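Local coordinates for protein taurocyamine kinase (Schistosoma mansoni, PDB 4WOD) that reversibly transfers phosphate between ATP and the guanidino compound taurocyamine, a phosphagen kinase reaction that uses magnesium, at residues A[127-131]-A[144-149]; A[407-413]-A[436-440]; A[159-165]-A[206-212]. The protein carries 4 engineered substitutions. All blocks are in the same frame, centred on the assembly; numbering follows the deposited sequence.

Contact 1: residues A[127-131]-A[144-149]; sequences TVEGF and ELENKI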
loop_
_atom_site.group_PDB
_atom_site.type_symbol
_atom_site.label_atom_id
_atom_site.label_comp_id
_atom_site.label_asym_id
_atom_site.label_seq_id
_atom_site.Cartn_x
_atom_site.Cartn_y
_atom_site.Cartn_z
ATOM N N THR A 127 4.739 18.550 27.500
ATOM C CA THR A 127 4.294 19.925 27.622
ATOM C C THR A 127 4.328 20.310 29.087
ATOM O O THR A 127 3.776 19.592 29.921
ATOM C CB THR A 127 2.870 20.098 27.120
ATOM O OG1 THR A 127 2.790 19.733 25.737
ATOM C CG2 THR A 127 2.388 21.546 27.351
ATOM N N VAL A 128 4.969 21.424 29.406
ATOM C CA VAL A 128 4.957 21.923 30.786
ATOM C C VAL A 128 3.690 22.776 31.019
ATOM O O VAL A 128 3.417 23.716 30.264
ATOM C CB VAL A 128 6.246 22.750 31.101
ATOM C CG1 VAL A 128 6.162 23.390 32.480
ATOM C CG2 VAL A 128 7.511 21.873 30.980
ATOM N N GLU A 129 2.904 22.432 32.042
ATOM C CA GLU A 129 1.706 23.217 32.389
ATOM C C GLU A 129 2.004 24.692 32.605
ATOM O O GLU A 129 3.044 25.048 33.170
ATOM C CB GLU A 129 1.051 22.678 33.657
ATOM C CG GLU A 129 0.313 21.379 33.472
ATOM C CD GLU A 129 -0.311 20.893 34.761
ATOM O OE1 GLU A 129 0.184 21.278 35.852
ATOM O OE2 GLU A 129 -1.308 20.138 34.677
ATOM N N GLY A 130 1.077 25.538 32.177
ATOM C CA GLY A 130 1.143 26.956 32.439
ATOM C C GLY A 130 1.791 27.750 31.322
ATOM O O GLY A 130 1.910 28.964 31.429
ATOM N N PHE A 131 2.235 27.079 30.255
ATOM C CA PHE A 131 2.942 27.777 29.178
ATOM C C PHE A 131 2.321 27.423 27.845
ATOM O O PHE A 131 1.901 26.300 27.656
ATOM C CB PHE A 131 4.433 27.409 29.125
ATOM C CG PHE A 131 5.215 27.841 30.328
ATOM C CD1 PHE A 131 5.889 29.060 30.335
ATOM C CD2 PHE A 131 5.277 27.027 31.450
ATOM C CE1 PHE A 131 6.625 29.459 31.432
ATOM C CE2 PHE A 131 6.013 27.423 32.569
ATOM C CZ PHE A 131 6.682 28.640 32.558
ATOM N N GLU A 144 11.570 31.982 30.275
ATOM C CA GLU A 144 11.222 31.465 31.614
ATOM C C GLU A 144 11.025 29.930 31.613
ATOM O O GLU A 144 11.474 29.229 32.538
ATOM C CB GLU A 144 9.971 32.159 32.160
ATOM C CG GLU A 144 10.225 33.581 32.589
ATOM C CD GLU A 144 8.995 34.243 33.156
ATOM O OE1 GLU A 144 8.955 34.469 34.383
ATOM O OE2 GLU A 144 8.054 34.519 32.377
ATOM N N LEU A 145 10.376 29.418 30.563
ATOM C CA LEU A 145 10.157 27.983 30.394
ATOM C C LEU A 145 11.491 27.256 30.210
ATOM O O LEU A 145 11.745 26.216 30.843
ATOM C CB LEU A 145 9.214 27.728 29.201
ATOM C CG LEU A 145 8.894 26.281 28.820
ATOM C CD1 LEU A 145 8.315 25.516 30.021
ATOM C CD2 LEU A 145 7.942 26.251 27.614
ATOM N N GLU A 146 12.353 27.818 29.369
ATOM C CA GLU A 146 13.693 27.266 29.165
ATOM C C GLU A 146 14.457 27.181 30.489
ATOM O O GLU A 146 15.042 26.138 30.799
ATOM C CB GLU A 146 14.487 28.096 28.149
ATOM C CG GLU A 146 15.882 27.542 27.875
ATOM C CD GLU A 146 16.838 28.572 27.279
ATOM O OE1 GLU A 146 16.477 29.769 27.207
ATOM O OE2 GLU A 146 17.946 28.175 26.850
ATOM N N ASN A 147 14.428 28.265 31.269
ATOM C CA ASN A 147 15.116 28.300 32.562
ATOM C C ASN A 147 14.581 27.232 33.511
ATOM O O ASN A 147 15.353 26.518 34.159
ATOM C CB ASN A 147 14.981 29.676 33.234
ATOM C CG ASN A 147 15.743 30.783 32.503
ATOM O OD1 ASN A 147 16.670 30.530 31.743
ATOM N ND2 ASN A 147 15.330 32.020 32.729
ATOM N N LYS A 148 13.256 27.145 33.595
ATOM C CA LYS A 148 12.583 26.137 34.399
ATOM C C LYS A 148 13.057 24.742 34.001
ATOM O O LYS A 148 13.399 23.904 34.854
ATOM C CB LYS A 148 11.067 26.262 34.225
ATOM C CG LYS A 148 10.221 25.536 35.265
ATOM C CD LYS A 148 8.735 25.574 34.842
ATOM C CE LYS A 148 7.807 25.499 36.031
ATOM N NZ LYS A 148 7.703 26.820 36.733
ATOM N N ILE A 149 13.117 24.502 32.693
ATOM C CA ILE A 149 13.532 23.186 32.210
ATOM C C ILE A 149 15.033 22.911 32.403
ATOM O O ILE A 149 15.413 21.807 32.842
ATOM C CB ILE A 149 13.154 23.004 30.718
ATOM C CG1 ILE A 149 11.628 22.972 30.585
ATOM C CG2 ILE A 149 13.714 21.693 30.202
ATOM C CD1 ILE A 149 11.089 23.082 29.153
#
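Leu145 of helix 139-154 fits between Phe131 and Val128, two residues of the loop that follows strand 117-126. The loop makes a type II beta turn from Val128 to Phe131. Gly130 holds its third position with a positive phi of 94°. The turn brings the side chains of Val128 and Phe131 to the same helix.

The Leu145 side chain meets the loop along most of its length. Its CB lies 3.8 Å from both CD1 and CE1 of Phe131. With chi1 at 178°, CG extends opposite the backbone N, and the two methyls are carried on into the loop. CD1 does most of the touching. It sits over one face of the Phe131 ring, 3.9 Å from the centroid and 19° off the normal, a CH-pi contact. The same methyl packs 3.6 Å from Val128 CB. CD2 turns to the root of the ring, 4.0 Å from Phe131 CB.

One turn further along the helix, Lys148 lends its aliphatic part. Its CD lies 4.0 Å from Phe131 CE2 and also reaches Val128 CG1. Ile149 CD1 touches Val128 CG2 at 4.2 Å. No hydrogen bond joins the two segments; the side-chain contacts are made by carbon atoms.

The site belongs to the first catalytic domain of the duplicated kinase. Val128 N is held by His224 ND1, and Thr127 OG1 by the carbonyl of Ile265. On the sheet side of the helix, Ile149 packs on Ile219 of strand 215-219, and Val128 and Ile149 both pack on Ile225 of strand 225-232.

Contact 2: residues A[407-413]-A[436-440]; sequences ATLAHMI and FIDYL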
loop_
_atom_site.group_PDB
_atom_site.type_symbol
_atom_site.label_atom_id
_atom_site.label_comp_id
_atom_site.label_asym_id
_atom_site.label_seq_id
_atom_site.Cartn_x
_atom_site.Cartn_y
_atom_site.Cartn_z
ATOM N N ALA A 407 11.095 -19.585 -10.689
ATOM C CA ALA A 407 9.782 -19.532 -10.087
ATOM C C ALA A 407 9.621 -20.603 -8.988
ATOM O O ALA A 407 10.146 -21.728 -9.088
ATOM C CB ALA A 407 8.708 -19.694 -11.162
ATOM N N THR A 408 8.905 -20.238 -7.935
ATOM C CA THR A 408 8.675 -21.145 -6.814
ATOM C C THR A 408 7.194 -21.302 -6.519
ATOM O O THR A 408 6.369 -20.496 -6.977
ATOM C CB THR A 408 9.375 -20.649 -5.535
ATOM O OG1 THR A 408 8.754 -19.432 -5.088
ATOM C CG2 THR A 408 10.863 -20.411 -5.792
ATOM N N LEU A 409 6.863 -22.341 -5.747
ATOM C CA LEU A 409 5.496 -22.582 -5.306
ATOM C C LEU A 409 5.083 -21.469 -4.354
ATOM O O LEU A 409 3.911 -21.056 -4.313
ATOM C CB LEU A 409 5.372 -23.956 -4.624
ATOM C CG LEU A 409 4.002 -24.374 -4.071
ATOM C CD1 LEU A 409 2.945 -24.491 -5.167
ATOM C CD2 LEU A 409 4.121 -25.694 -3.320
ATOM N N ALA A 410 6.064 -20.985 -3.593
ATOM C CA ALA A 410 5.831 -19.891 -2.669
ATOM C C ALA A 410 5.397 -18.650 -3.437
ATOM O O ALA A 410 4.448 -17.968 -3.046
ATOM C CB ALA A 410 7.061 -19.618 -1.868
ATOM N N HIS A 411 6.078 -18.381 -4.554
ATOM C CA HIS A 411 5.692 -17.275 -5.424
ATOM C C HIS A 411 4.213 -17.322 -5.781
ATOM O O HIS A 411 3.527 -16.293 -5.776
ATOM C CB HIS A 411 6.514 -17.286 -6.727
ATOM C CG HIS A 411 7.841 -16.614 -6.612
ATOM N ND1 HIS A 411 9.034 -17.290 -6.774
ATOM C CD2 HIS A 411 8.167 -15.330 -6.347
ATOM C CE1 HIS A 411 10.036 -16.443 -6.632
ATOM N NE2 HIS A 411 9.536 -15.249 -6.365
ATOM N N MET A 412 3.720 -18.513 -6.106
ATOM C CA MET A 412 2.407 -18.591 -6.728
ATOM C C MET A 412 1.260 -18.615 -5.704
ATOM O O MET A 412 0.142 -18.241 -6.033
ATOM C CB MET A 412 2.335 -19.796 -7.690
ATOM C CG MET A 412 2.094 -21.168 -7.080
ATOM S SD MET A 412 1.874 -22.445 -8.390
ATOM C CE MET A 412 3.204 -21.973 -9.470
ATOM N N ILE A 413 1.532 -18.980 -4.456
ATOM C CA ILE A 413 0.473 -18.894 -3.446
ATOM C C ILE A 413 0.471 -17.553 -2.686
ATOM O O ILE A 413 -0.458 -17.277 -1.920
ATOM C CB ILE A 413 0.565 -20.046 -2.401
ATOM C CG1 ILE A 413 1.797 -19.863 -1.511
ATOM C CG2 ILE A 413 0.531 -21.429 -3.092
ATOM C CD1 ILE A 413 1.694 -20.600 -0.184
ATOM N N PHE A 436 5.584 -27.914 -11.189
ATOM C CA PHE A 436 4.691 -28.074 -10.031
ATOM C C PHE A 436 3.363 -28.741 -10.387
ATOM O O PHE A 436 2.319 -28.384 -9.829
ATOM C CB PHE A 436 4.415 -26.716 -9.378
ATOM C CG PHE A 436 5.658 -25.983 -8.959
ATOM C CD1 PHE A 436 6.453 -26.476 -7.952
ATOM C CD2 PHE A 436 6.045 -24.814 -9.595
ATOM C CE1 PHE A 436 7.605 -25.815 -7.568
ATOM C CE2 PHE A 436 7.177 -24.144 -9.212
ATOM C CZ PHE A 436 7.967 -24.645 -8.201
ATOM N N ILE A 437 3.411 -29.691 -11.318
ATOM C CA ILE A 437 2.210 -30.345 -11.832
ATOM C C ILE A 437 1.374 -30.997 -10.708
ATOM O O ILE A 437 0.145 -31.001 -10.773
ATOM C CB ILE A 437 2.580 -31.400 -12.920
ATOM C CG1 ILE A 437 1.328 -31.982 -13.580
ATOM C CG2 ILE A 437 3.448 -32.530 -12.341
ATOM C CD1 ILE A 437 1.621 -32.630 -14.961
ATOM N N ASP A 438 2.044 -31.504 -9.672
ATOM C CA ASP A 438 1.360 -32.192 -8.576
ATOM C C ASP A 438 0.479 -31.238 -7.797
ATOM O O ASP A 438 -0.485 -31.653 -7.156
ATOM C CB ASP A 438 2.358 -32.845 -7.620
ATOM C CG ASP A 438 2.945 -34.131 -8.172
ATOM O OD1 ASP A 438 2.688 -34.466 -9.340
ATOM O OD2 ASP A 438 3.648 -34.827 -7.422
ATOM N N TYR A 439 0.834 -29.960 -7.812
ATOM C CA TYR A 439 -0.018 -28.960 -7.179
ATOM C C TYR A 439 -1.035 -28.422 -8.172
ATOM O O TYR A 439 -2.226 -28.355 -7.878
ATOM C CB TYR A 439 0.827 -27.830 -6.611
ATOM C CG TYR A 439 0.066 -26.641 -6.084
ATOM C CD1 TYR A 439 -0.658 -26.726 -4.901
ATOM C CD2 TYR A 439 0.106 -25.417 -6.745
ATOM C CE1 TYR A 439 -1.333 -25.629 -4.401
ATOM C CE2 TYR A 439 -0.563 -24.313 -6.246
ATOM C CZ TYR A 439 -1.284 -24.430 -5.070
ATOM O OH TYR A 439 -1.964 -23.339 -4.561
ATOM N N LEU A 440 -0.565 -28.035 -9.357
ATOM C CA LEU A 440 -1.422 -27.295 -10.277
ATOM C C LEU A 440 -2.447 -28.176 -11.013
ATOM O O LEU A 440 -3.552 -27.717 -11.311
ATOM C CB LEU A 440 -0.568 -26.518 -11.290
ATOM C CG LEU A 440 0.195 -25.287 -10.748
ATOM C CD1 LEU A 440 1.256 -24.800 -11.733
ATOM C CD2 LEU A 440 -0.772 -24.142 -10.424
#
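Leu409 and Phe436 have the closest CA atoms across this contact, 7.3 Å apart. Leu409 opens one helix and Phe436 immediately precedes the other. Thr408 is the N-cap of helix 409-418. Its OG1 accepts from His411 N at 2.9 Å, and Thr408 N gives a bond to His411 ND1 in the imidazole plane. This pair is a capping box. Phe436 is the N-cap of helix 437-448, and its carbonyl O accepts from both Tyr439 N and Leu440 N.

The Phe436 ring lies against the start of the other helix. Its CZ is 3.5 Å from Leu409 N. Leu409 CB stands over one face, toward the rim, while the carbonyl O of Ala407 is at the edge, in plane.

These helices belong to the second copy of the small, helical N-terminal domain of the phosphagen kinase fold. Helix 369-376 packs on Leu409 and Ile413.

Leu409 CD1 sits over the face of the Tyr439 ring, 3.7 Å from its centroid and 25° off the normal. Met412 SD comes to the edge of that ring, 3.7 Å from Tyr439 CE2, as a Met-aromatic contact. A bend at chi3 of 44° turns Met412 CE to Phe436 CD2, at 4.0 Å. Met412 and Leu440 reach toward each other, SD of Met412 lying 3.7 Å from CD2 of Leu440. Ile413 CG2 touches Tyr439 OH, which is hydrogen-bonded to the carbonyl O of Thr386.

Contact 3: residues A[159-165]-A[206-212]; sequences EYEGTYY and GIFINKQ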
loop_
_atom_site.group_PDB
_atom_site.type_symbol
_atom_site.label_atom_id
_atom_site.label_comp_id
_atom_site.label_asym_id
_atom_site.label_seq_id
_atom_site.Cartn_x
_atom_site.Cartn_y
_atom_site.Cartn_z
ATOM N N GLU A 159 24.247 9.164 35.773
ATOM C CA GLU A 159 24.235 8.830 34.342
ATOM C C GLU A 159 23.890 10.013 33.443
ATOM O O GLU A 159 24.416 10.149 32.336
ATOM C CB GLU A 159 23.240 7.698 34.079
ATOM C CG GLU A 159 23.183 7.250 32.627
ATOM C CD GLU A 159 22.254 6.079 32.427
ATOM O OE1 GLU A 159 21.362 5.886 33.279
ATOM O OE2 GLU A 159 22.422 5.349 31.425
ATOM N N TYR A 160 23.021 10.881 33.935
ATOM C CA TYR A 160 22.509 11.958 33.108
ATOM C C TYR A 160 23.354 13.218 33.181
ATOM O O TYR A 160 23.049 14.199 32.507
ATOM C CB TYR A 160 21.058 12.240 33.495
ATOM C CG TYR A 160 20.240 10.975 33.381
ATOM C CD1 TYR A 160 19.823 10.507 32.144
ATOM C CD2 TYR A 160 19.943 10.223 34.498
ATOM C CE1 TYR A 160 19.093 9.340 32.034
ATOM C CE2 TYR A 160 19.227 9.058 34.401
ATOM C CZ TYR A 160 18.807 8.619 33.166
ATOM O OH TYR A 160 18.091 7.455 33.089
ATOM N N GLU A 161 24.435 13.182 33.956
ATOM C CA GLU A 161 25.285 14.360 34.087
ATOM C C GLU A 161 25.842 14.757 32.736
ATOM O O GLU A 161 26.276 13.909 31.956
ATOM C CB GLU A 161 26.426 14.124 35.081
ATOM C CG GLU A 161 27.300 15.353 35.274
ATOM C CD GLU A 161 27.494 15.722 36.734
ATOM O OE1 GLU A 161 28.522 15.314 37.318
ATOM O OE2 GLU A 161 26.623 16.422 37.297
ATOM N N GLY A 162 25.819 16.053 32.451
ATOM C CA GLY A 162 26.205 16.523 31.137
ATOM C C GLY A 162 26.144 18.030 31.004
ATOM O O GLY A 162 26.272 18.750 31.986
ATOM N N THR A 163 25.923 18.504 29.785
ATOM C CA THR A 163 26.023 19.924 29.494
ATOM C C THR A 163 24.813 20.503 28.763
ATOM O O THR A 163 24.330 19.928 27.781
ATOM C CB THR A 163 27.274 20.203 28.651
ATOM O OG1 THR A 163 28.431 19.749 29.367
ATOM C CG2 THR A 163 27.409 21.691 28.359
ATOM N N TYR A 164 24.352 21.660 29.233
ATOM C CA TYR A 164 23.305 22.401 28.547
ATOM C C TYR A 164 23.879 23.438 27.577
ATOM O O TYR A 164 24.672 24.299 27.967
ATOM C CB TYR A 164 22.373 23.099 29.556
ATOM C CG TYR A 164 21.278 23.825 28.824
ATOM C CD1 TYR A 164 20.421 23.125 27.976
ATOM C CD2 TYR A 164 21.129 25.201 28.921
ATOM C CE1 TYR A 164 19.427 23.778 27.266
ATOM C CE2 TYR A 164 20.137 25.859 28.217
ATOM C CZ TYR A 164 19.288 25.144 27.395
ATOM O OH TYR A 164 18.295 25.781 26.685
ATOM N N TYR A 165 23.468 23.362 26.316
ATOM C CA TYR A 165 23.904 24.313 25.298
ATOM C C TYR A 165 22.752 25.188 24.824
ATOM O O TYR A 165 21.968 24.757 23.980
ATOM C CB TYR A 165 24.492 23.584 24.086
ATOM C CG TYR A 165 25.612 22.623 24.412
ATOM C CD1 TYR A 165 26.943 23.012 24.293
ATOM C CD2 TYR A 165 25.344 21.332 24.842
ATOM C CE1 TYR A 165 27.976 22.138 24.588
ATOM C CE2 TYR A 165 26.372 20.449 25.144
ATOM C CZ TYR A 165 27.686 20.860 25.014
ATOM O OH TYR A 165 28.716 19.993 25.311
ATOM N N GLY A 206 17.366 25.398 23.433
ATOM C CA GLY A 206 18.663 24.793 23.636
ATOM C C GLY A 206 18.643 23.286 23.594
ATOM O O GLY A 206 17.587 22.661 23.385
ATOM N N ILE A 207 19.827 22.699 23.768
ATOM C CA ILE A 207 19.935 21.243 23.829
ATOM C C ILE A 207 20.766 20.813 25.019
ATOM O O ILE A 207 21.645 21.552 25.475
ATOM C CB ILE A 207 20.567 20.640 22.539
ATOM C CG1 ILE A 207 22.025 21.061 22.395
ATOM C CG2 ILE A 207 19.808 21.065 21.307
ATOM C CD1 ILE A 207 22.752 20.277 21.321
ATOM N N PHE A 208 20.491 19.611 25.513
ATOM C CA PHE A 208 21.233 19.048 26.633
ATOM C C PHE A 208 21.741 17.659 26.246
ATOM O O PHE A 208 20.987 16.855 25.684
ATOM C CB PHE A 208 20.352 18.973 27.889
ATOM C CG PHE A 208 21.040 18.340 29.080
ATOM C CD1 PHE A 208 21.697 19.127 30.013
ATOM C CD2 PHE A 208 21.048 16.956 29.251
ATOM C CE1 PHE A 208 22.345 18.557 31.103
ATOM C CE2 PHE A 208 21.688 16.377 30.343
ATOM C CZ PHE A 208 22.336 17.174 31.268
ATOM N N ILE A 209 23.015 17.391 26.541
ATOM C CA ILE A 209 23.642 16.109 26.239
ATOM C C ILE A 209 24.390 15.601 27.463
ATOM O O ILE A 209 25.089 16.375 28.128
ATOM C CB ILE A 209 24.646 16.203 25.065
ATOM C CG1 ILE A 209 24.234 17.274 24.060
ATOM C CG2 ILE A 209 24.862 14.828 24.387
ATOM C CD1 ILE A 209 25.218 17.447 22.947
ATOM N N ASN A 210 24.252 14.313 27.770
ATOM C CA ASN A 210 25.014 13.754 28.880
ATOM C C ASN A 210 26.418 13.375 28.413
ATOM O O ASN A 210 26.717 13.393 27.215
ATOM C CB ASN A 210 24.293 12.555 29.527
ATOM C CG ASN A 210 24.215 11.312 28.622
ATOM O OD1 ASN A 210 24.288 11.387 27.391
ATOM N ND2 ASN A 210 24.015 10.162 29.251
ATOM N N LYS A 211 27.283 13.073 29.376
ATOM C CA LYS A 211 28.681 12.804 29.072
ATOM C C LYS A 211 28.830 11.600 28.154
ATOM O O LYS A 211 29.661 11.623 27.255
ATOM C CB LYS A 211 29.478 12.609 30.358
ATOM C CG LYS A 211 29.575 13.886 31.179
ATOM C CD LYS A 211 30.553 13.762 32.343
ATOM C CE LYS A 211 29.829 13.377 33.628
ATOM N NZ LYS A 211 30.522 13.922 34.831
ATOM N N GLN A 212 27.997 10.574 28.342
ATOM C CA GLN A 212 28.084 9.361 27.517
ATOM C C GLN A 212 27.487 9.540 26.129
ATOM O O GLN A 212 27.548 8.627 25.314
ATOM C CB GLN A 212 27.377 8.173 28.190
ATOM C CG GLN A 212 27.825 7.830 29.592
ATOM C CD GLN A 212 26.960 8.494 30.640
ATOM O OE1 GLN A 212 26.956 9.729 30.776
ATOM N NE2 GLN A 212 26.204 7.684 31.387
#
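Tyr164 and Phe208 both place CG opposite the backbone N, with chi1 of -178° and 177°. This lays each ring along the partner strand, on the same face of an antiparallel pair. The rings run in opposite directions. Tyr164 OH ends 3.2 Å from Gly206 CA. Phe208 CZ ends 3.3 Å from the carbonyl O of Tyr160, which lies in plane at the ring edge. Strand 162-166 is an edge strand, at one end of the antiparallel sheet of the first phosphagen kinase catalytic domain. Strand 206-210 lies next to it. Two hydrogen-bonded pairs, Thr163 with Ile209 and Tyr165 with Ile207, join them. The bond from Tyr165 N to Ile207 O is 2.7 Å long and nearly straight, at 171°.

On the other face, Tyr165 CE2 meets Ile209 CD1 at 3.9 Å. Gly162 CA gives a CA-H...O contact to Ile209 O at 3.2 Å.

The Tyr164 hydroxyl points to Glu146 of helix 139-154, probably as a hydrogen bond. Before Gly162, side chains join in the bonding. Lys211 NZ forms a long salt bridge with Glu161 OE1, 3.5 Å apart, with only a weak hydrogen bond. Asn210 ND2 bonds Asn214 OD1 and, at 3.1 Å, Glu159 O, which lies close to the amide plane of Asn210.

How the contacts relate
Contacts 1 and 3 belong to the first catalytic domain, and contact 2 to the N-terminal domain of the second copy. Contact 2 is wholly buried. The other two are partly exposed. Helix 139-154 carries 144-149 of contact 1, and its Ser150 and Leu153 pack on Tyr164 and Phe208 of contact 3. Contacts 1 and 3 touch through a probable hydrogen bond between Glu146 and Tyr164. Contact 2 is far off, its nearest atoms about 46 Å from contact 1 and about 44 Å from contact 3. Contacts 1 and 2 are mainly apolar across their segments, with a leucine methyl over an aromatic face in each. Contact 3 relies on backbone hydrogen bonds, with a charged pair at its exposed end.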